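Local coordinates for tail spike protein (Acinetobacter phage vB_AbaP_AS12, PDB 6EU4) that probably recognises and cleaves the capsular polysaccharide of its Acinetobacter baumannii host as the trimeric tailspike of the phage, at residues 253-258 with 276-281; 327-332 with 353-358. All coordinates share one frame; numbering follows the deposited sequence.

Contact 1 (253-258 with 276-281)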
loop_
_atom_site.group_PDB
_atom_site.type_symbol
_atom_site.label_atom_id
_atom_site.label_comp_id
_atom_site.label_asym_id
_atom_site.label_seq_id
_atom_site.Cartn_x
_atom_site.Cartn_y
_atom_site.Cartn_z
ATOM N N ARG A 253 -5.946 26.425 -5.642
ATOM C CA ARG A 253 -5.234 25.141 -5.623
ATOM C C ARG A 253 -4.716 24.871 -4.215
ATOM O O ARG A 253 -4.044 25.722 -3.630
ATOM C CB ARG A 253 -4.071 25.114 -6.627
ATOM C CG ARG A 253 -4.497 25.261 -8.085
ATOM C CD ARG A 253 -3.312 25.151 -9.041
ATOM N NE ARG A 253 -2.527 26.374 -9.044
ATOM C CZ ARG A 253 -1.287 26.476 -9.518
ATOM N NH1 ARG A 253 -0.672 25.428 -10.043
ATOM N NH2 ARG A 253 -0.648 27.646 -9.470
ATOM N N SER A 254 -5.045 23.698 -3.665
ATOM C CA SER A 254 -4.647 23.377 -2.296
ATOM C C SER A 254 -3.164 23.033 -2.212
ATOM O O SER A 254 -2.410 23.697 -1.499
ATOM C CB SER A 254 -5.504 22.245 -1.740
ATOM O OG SER A 254 -6.857 22.663 -1.631
ATOM N N PHE A 255 -2.729 22.007 -2.947
ATOM C CA PHE A 255 -1.345 21.535 -2.929
ATOM C C PHE A 255 -0.772 21.638 -4.345
ATOM O O PHE A 255 -1.376 21.127 -5.296
ATOM C CB PHE A 255 -1.268 20.072 -2.483
ATOM C CG PHE A 255 -1.641 19.820 -1.044
ATOM C CD1 PHE A 255 -0.691 19.900 -0.045
ATOM C CD2 PHE A 255 -2.929 19.435 -0.707
ATOM C CE1 PHE A 255 -1.030 19.619 1.283
ATOM C CE2 PHE A 255 -3.271 19.168 0.611
ATOM C CZ PHE A 255 -2.328 19.254 1.604
ATOM N N ILE A 256 0.373 22.297 -4.488
ATOM C CA ILE A 256 1.054 22.459 -5.770
ATOM C C ILE A 256 2.493 22.001 -5.588
ATOM O O ILE A 256 3.227 22.582 -4.778
ATOM C CB ILE A 256 1.049 23.923 -6.261
ATOM C CG1 ILE A 256 -0.373 24.489 -6.347
ATOM C CG2 ILE A 256 1.797 24.042 -7.581
ATOM C CD1 ILE A 256 -0.344 26.015 -6.315
ATOM N N PHE A 257 2.893 20.961 -6.335
ATOM C CA PHE A 257 4.267 20.474 -6.337
ATOM C C PHE A 257 4.762 20.423 -7.780
ATOM O O PHE A 257 4.006 20.104 -8.704
ATOM C CB PHE A 257 4.369 19.102 -5.669
ATOM C CG PHE A 257 4.253 19.152 -4.170
ATOM C CD1 PHE A 257 3.015 19.144 -3.562
ATOM C CD2 PHE A 257 5.392 19.197 -3.377
ATOM C CE1 PHE A 257 2.897 19.214 -2.178
ATOM C CE2 PHE A 257 5.291 19.243 -1.995
ATOM C CZ PHE A 257 4.036 19.259 -1.393
ATOM N N GLY A 258 6.022 20.776 -7.973
ATOM C CA GLY A 258 6.559 20.881 -9.321
ATOM C C GLY A 258 6.071 22.114 -10.054
ATOM O O GLY A 258 6.021 22.116 -11.291
ATOM N N CYS A 276 -3.375 13.874 5.234
ATOM C CA CYS A 276 -3.443 15.249 4.775
ATOM C C CYS A 276 -4.793 15.500 4.121
ATOM O O CYS A 276 -5.522 14.573 3.755
ATOM C CB CYS A 276 -2.308 15.567 3.803
ATOM S SG CYS A 276 -0.656 15.432 4.614
ATOM N N TRP A 277 -5.130 16.777 3.990
ATOM C CA TRP A 277 -6.487 17.163 3.617
ATOM C C TRP A 277 -6.441 18.379 2.711
ATOM O O TRP A 277 -5.968 19.434 3.133
ATOM C CB TRP A 277 -7.297 17.463 4.874
ATOM C CG TRP A 277 -8.800 17.495 4.701
ATOM C CD1 TRP A 277 -9.532 16.971 3.683
ATOM C CD2 TRP A 277 -9.730 18.065 5.616
ATOM N NE1 TRP A 277 -10.885 17.164 3.927
ATOM C CE2 TRP A 277 -11.023 17.848 5.098
ATOM C CE3 TRP A 277 -9.600 18.736 6.827
ATOM C CZ2 TRP A 277 -12.168 18.297 5.743
ATOM C CZ3 TRP A 277 -10.739 19.183 7.470
ATOM C CH2 TRP A 277 -12.008 18.963 6.921
ATOM N N ALA A 278 -6.954 18.235 1.489
ATOM C CA ALA A 278 -7.142 19.357 0.571
ATOM C C ALA A 278 -8.605 19.778 0.639
ATOM O O ALA A 278 -9.489 18.930 0.506
ATOM C CB ALA A 278 -6.780 18.965 -0.862
ATOM N N THR A 279 -8.877 21.054 0.893
ATOM C CA THR A 279 -10.261 21.508 0.888
ATOM C C THR A 279 -10.416 22.796 0.096
ATOM O O THR A 279 -9.494 23.610 -0.015
ATOM C CB THR A 279 -10.847 21.725 2.326
ATOM O OG1 THR A 279 -10.247 22.859 2.941
ATOM C CG2 THR A 279 -10.612 20.499 3.251
ATOM N N ASP A 280 -11.621 22.969 -0.441
ATOM C CA ASP A 280 -12.186 24.209 -0.936
ATOM C C ASP A 280 -11.659 24.624 -2.308
ATOM O O ASP A 280 -12.228 25.538 -2.917
ATOM C CB ASP A 280 -11.986 25.362 0.067
ATOM C CG ASP A 280 -12.589 25.025 1.438
ATOM O OD1 ASP A 280 -13.791 24.738 1.472
ATOM O OD2 ASP A 280 -11.868 24.967 2.448
ATOM N N ALA A 281 -10.621 23.987 -2.824
ATOM C CA ALA A 281 -9.994 24.421 -4.068
ATOM C C ALA A 281 -10.969 24.451 -5.244
ATOM O O ALA A 281 -11.696 23.484 -5.506
ATOM C CB ALA A 281 -8.830 23.487 -4.386
#
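Phe255 and the CB of Ser254 pack against Ala278. The Phe255 ring presents its edge: CE2 lies 3.8 Å from Ala278 CB, near the plane of the ring. CG of Phe255 stands anti to the carbonyl carbon (chi1 -68°), which carries the ring inward to the strand 277-279. Its far corner, CZ, comes within 4.3 Å of Cys276 CB, a looser touch. Beside it, Ser254 CB rests 3.6 Å from Ala278 CB. A third small group joins them where Ala281 CB lies 4.1 Å from Arg253 CA.

Polar atoms meet the same surfaces without bonding across. The ring edge also faces the Trp277 carbonyl, with CE2 3.7 Å from Trp277 O. Ser254 OG sits 3.2 Å from Thr279 O and packs on Ala281 CB, but its hydrogen bond goes to Ala248 O.

Two flat groups on the flanks are covered from within their own segments. Ile256 CD1 lies over the centre of the Arg253 guanidinium, 3.3 Å above its plane. Arg253 is further fixed by salt bridges to Asp287 and Glu231. Likewise, Thr279 CG2 lies over the Trp277 ring. Thr279 OG1 donates to Asp280 OD2 at 2.7 Å, from above the carboxylate plane, and also bonds Ser249 OG.

The two segments are not paired as strands. The chain turns a corner at Ser254, and strand 255-257 leads away from 277-279 on another face of the right-handed parallel beta-helix expected of a phage tailspike. The contact therefore lies on the inside of a corner, between two faces. Strand 284-304 runs beside both segments, where Trp286 stacks on Phe255 and touches Ala278. Strand 241-250 flanks 277-279, and Trp277 packs outward on Met240 of the second subunit.

Contact 2 (327-332 with 353-358)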
loop_
_atom_site.group_PDB
_atom_site.type_symbol
_atom_site.label_atom_id
_atom_site.label_comp_id
_atom_site.label_asym_id
_atom_site.label_seq_id
_atom_site.Cartn_x
_atom_site.Cartn_y
_atom_site.Cartn_z
ATOM N N CYS A 327 -7.404 6.437 0.307
ATOM C CA CYS A 327 -7.721 7.860 0.289
ATOM C C CYS A 327 -9.204 8.078 -0.002
ATOM O O CYS A 327 -9.932 7.166 -0.417
ATOM C CB CYS A 327 -6.831 8.592 -0.723
ATOM S SG CYS A 327 -5.062 8.588 -0.174
HETATM N N MSE A 328 -9.646 9.312 0.225
HETATM C CA MSE A 328 -11.059 9.679 0.088
HETATM C C MSE A 328 -11.257 11.032 -0.569
HETATM O O MSE A 328 -10.357 11.870 -0.616
HETATM C CB MSE A 328 -11.752 9.707 1.456
HETATM C CG MSE A 328 -11.688 8.403 2.187
HETATM SE SE MSE A 328 -12.853 8.419 3.749
HETATM C CE MSE A 328 -14.597 8.633 2.884
ATOM N N ASN A 329 -12.480 11.244 -1.031
ATOM C CA ASN A 329 -12.964 12.576 -1.310
ATOM C C ASN A 329 -14.451 12.618 -0.997
ATOM O O ASN A 329 -15.150 11.601 -1.072
ATOM C CB ASN A 329 -12.720 12.990 -2.779
ATOM C CG ASN A 329 -13.812 12.542 -3.688
ATOM O OD1 ASN A 329 -13.824 11.399 -4.164
ATOM N ND2 ASN A 329 -14.782 13.428 -3.921
ATOM N N GLU A 330 -14.917 13.816 -0.651
ATOM C CA GLU A 330 -16.336 14.076 -0.430
ATOM C C GLU A 330 -16.689 15.421 -1.048
ATOM O O GLU A 330 -16.101 16.441 -0.675
ATOM C CB GLU A 330 -16.674 14.087 1.071
ATOM C CG GLU A 330 -16.359 12.772 1.803
ATOM C CD GLU A 330 -16.831 12.728 3.248
ATOM O OE1 GLU A 330 -17.863 13.358 3.585
ATOM O OE2 GLU A 330 -16.171 12.024 4.045
ATOM N N HIS A 331 -17.673 15.417 -1.956
ATOM C CA HIS A 331 -18.249 16.592 -2.603
ATOM C C HIS A 331 -17.283 17.161 -3.630
ATOM O O HIS A 331 -16.422 17.989 -3.313
ATOM C CB HIS A 331 -18.660 17.660 -1.578
ATOM C CG HIS A 331 -19.575 17.146 -0.516
ATOM N ND1 HIS A 331 -20.899 16.856 -0.753
ATOM C CD2 HIS A 331 -19.341 16.829 0.779
ATOM C CE1 HIS A 331 -21.445 16.375 0.353
ATOM N NE2 HIS A 331 -20.517 16.347 1.296
ATOM N N LEU A 332 -17.440 16.715 -4.875
ATOM C CA LEU A 332 -16.555 17.078 -5.968
ATOM C C LEU A 332 -17.384 17.516 -7.154
ATOM O O LEU A 332 -18.242 16.764 -7.633
ATOM C CB LEU A 332 -15.662 15.904 -6.371
ATOM C CG LEU A 332 -14.714 16.171 -7.558
ATOM C CD1 LEU A 332 -13.709 17.224 -7.175
ATOM C CD2 LEU A 332 -13.993 14.898 -7.986
ATOM N N GLN A 353 -17.012 10.051 -2.615
ATOM C CA GLN A 353 -18.428 10.276 -2.364
ATOM C C GLN A 353 -18.867 11.603 -2.952
ATOM O O GLN A 353 -18.112 12.579 -2.935
ATOM C CB GLN A 353 -18.711 10.255 -0.861
ATOM C CG GLN A 353 -18.196 8.971 -0.226
ATOM C CD GLN A 353 -18.475 8.879 1.263
ATOM O OE1 GLN A 353 -19.159 9.735 1.825
ATOM N NE2 GLN A 353 -17.959 7.827 1.910
ATOM N N ALA A 354 -20.096 11.623 -3.467
ATOM C CA ALA A 354 -20.757 12.853 -3.883
ATOM C C ALA A 354 -19.932 13.532 -4.976
ATOM O O ALA A 354 -19.469 14.662 -4.850
ATOM C CB ALA A 354 -21.003 13.771 -2.682
ATOM N N ILE A 355 -19.725 12.784 -6.053
ATOM C CA ILE A 355 -18.989 13.258 -7.218
ATOM C C ILE A 355 -20.001 13.495 -8.334
ATOM O O ILE A 355 -20.591 12.551 -8.883
ATOM C CB ILE A 355 -17.894 12.277 -7.659
ATOM C CG1 ILE A 355 -16.892 12.042 -6.508
ATOM C CG2 ILE A 355 -17.196 12.809 -8.933
ATOM C CD1 ILE A 355 -16.120 10.728 -6.685
ATOM N N TYR A 356 -20.210 14.767 -8.672
ATOM C CA TYR A 356 -21.251 15.169 -9.616
ATOM C C TYR A 356 -20.629 15.312 -10.997
ATOM O O TYR A 356 -20.138 16.373 -11.375
ATOM C CB TYR A 356 -21.907 16.440 -9.117
ATOM C CG TYR A 356 -22.481 16.168 -7.777
ATOM C CD1 TYR A 356 -23.634 15.392 -7.640
ATOM C CD2 TYR A 356 -21.827 16.577 -6.635
ATOM C CE1 TYR A 356 -24.154 15.089 -6.378
ATOM C CE2 TYR A 356 -22.356 16.288 -5.367
ATOM C CZ TYR A 356 -23.498 15.542 -5.254
ATOM O OH TYR A 356 -23.994 15.256 -3.993
ATOM N N ASN A 357 -20.640 14.206 -11.752
ATOM C CA ASN A 357 -19.935 14.113 -13.027
ATOM C C ASN A 357 -20.854 14.580 -14.158
ATOM O O ASN A 357 -21.312 13.810 -15.008
ATOM C CB ASN A 357 -19.434 12.690 -13.262
ATOM C CG ASN A 357 -20.559 11.637 -13.227
ATOM O OD1 ASN A 357 -21.435 11.655 -12.363
ATOM N ND2 ASN A 357 -20.529 10.728 -14.179
ATOM N N LYS A 358 -21.099 15.893 -14.161
ATOM C CA LYS A 358 -22.018 16.511 -15.114
ATOM C C LYS A 358 -21.389 17.650 -15.910
ATOM O O LYS A 358 -22.122 18.441 -16.523
ATOM C CB LYS A 358 -23.269 17.028 -14.395
ATOM C CG LYS A 358 -22.975 18.063 -13.315
ATOM C CD LYS A 358 -24.284 18.596 -12.680
ATOM C CE LYS A 358 -23.989 19.688 -11.668
ATOM N NZ LYS A 358 -25.225 20.179 -10.992
HETATM O O HOH W 1 -20.074 12.585 1.576
HETATM O O HOH W 2 -23.276 17.333 -2.272
#
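Gln353 to Tyr356 pair in parallel with Asn329 to Leu332 through four backbone hydrogen bonds, the straightest being Tyr356 N to Leu332 O (3.0 Å, 171° at the hydrogen). The pairing continues round the corner at His331, where His331 N gives a bond to Gln353 O and Leu332 N one to Ala354 O (2.9 Å).

Side chains match in register. Glu330 and Gln353 lie side by side, their carboxylate and amide planes 21° apart. One water joins them, donating to Glu330 OE1 (3.1 Å) and to Gln353 OE1. At the corner, Ala354 CB packs 3.6 Å from His331 ND1. A second water, in the plane of the imidazole, links ND1 to Tyr356 OH.

On the inner face Leu332 CD2 meets Ile355 CG2 at 3.9 Å. The two side chains lie alongside each other and point the same way. Asn329 crosses Ile355 at about a right angle, OD1 lying 3.5 Å from Ile355 CD1; this buried oxygen has no polar partner in the model.

These are successive coils of a parallel beta-helix. Strand 284-304 pairs with 321-334 on one side, and strand 387-390 with 351-355 on the other. Phe337 touches Leu332 and Asn329 inside, while Gln353 NE2 bonds Gln292 of the second subunit.

In the fold
Contacts 1 and 2 lie in the same beta-helical body, with centres 15 Å apart and nearest atoms about 7 Å apart. They do not touch, but strand 284-304 pairs with both strands of contact 1 and with 321-334 of contact 2. Contact 1 is the buried one: it joins different faces at an inside corner by packing, with no bond between its segments. Contact 2 is partly buried and joins neighbouring coils along the helix. Backbone hydrogen bonds carry it, with an apolar pair inside and water-bridged polar groups outside. Both reach the second subunit, but differently: contact 1 by packing of a tryptophan, contact 2 by a glutamine hydrogen bond as well as packing.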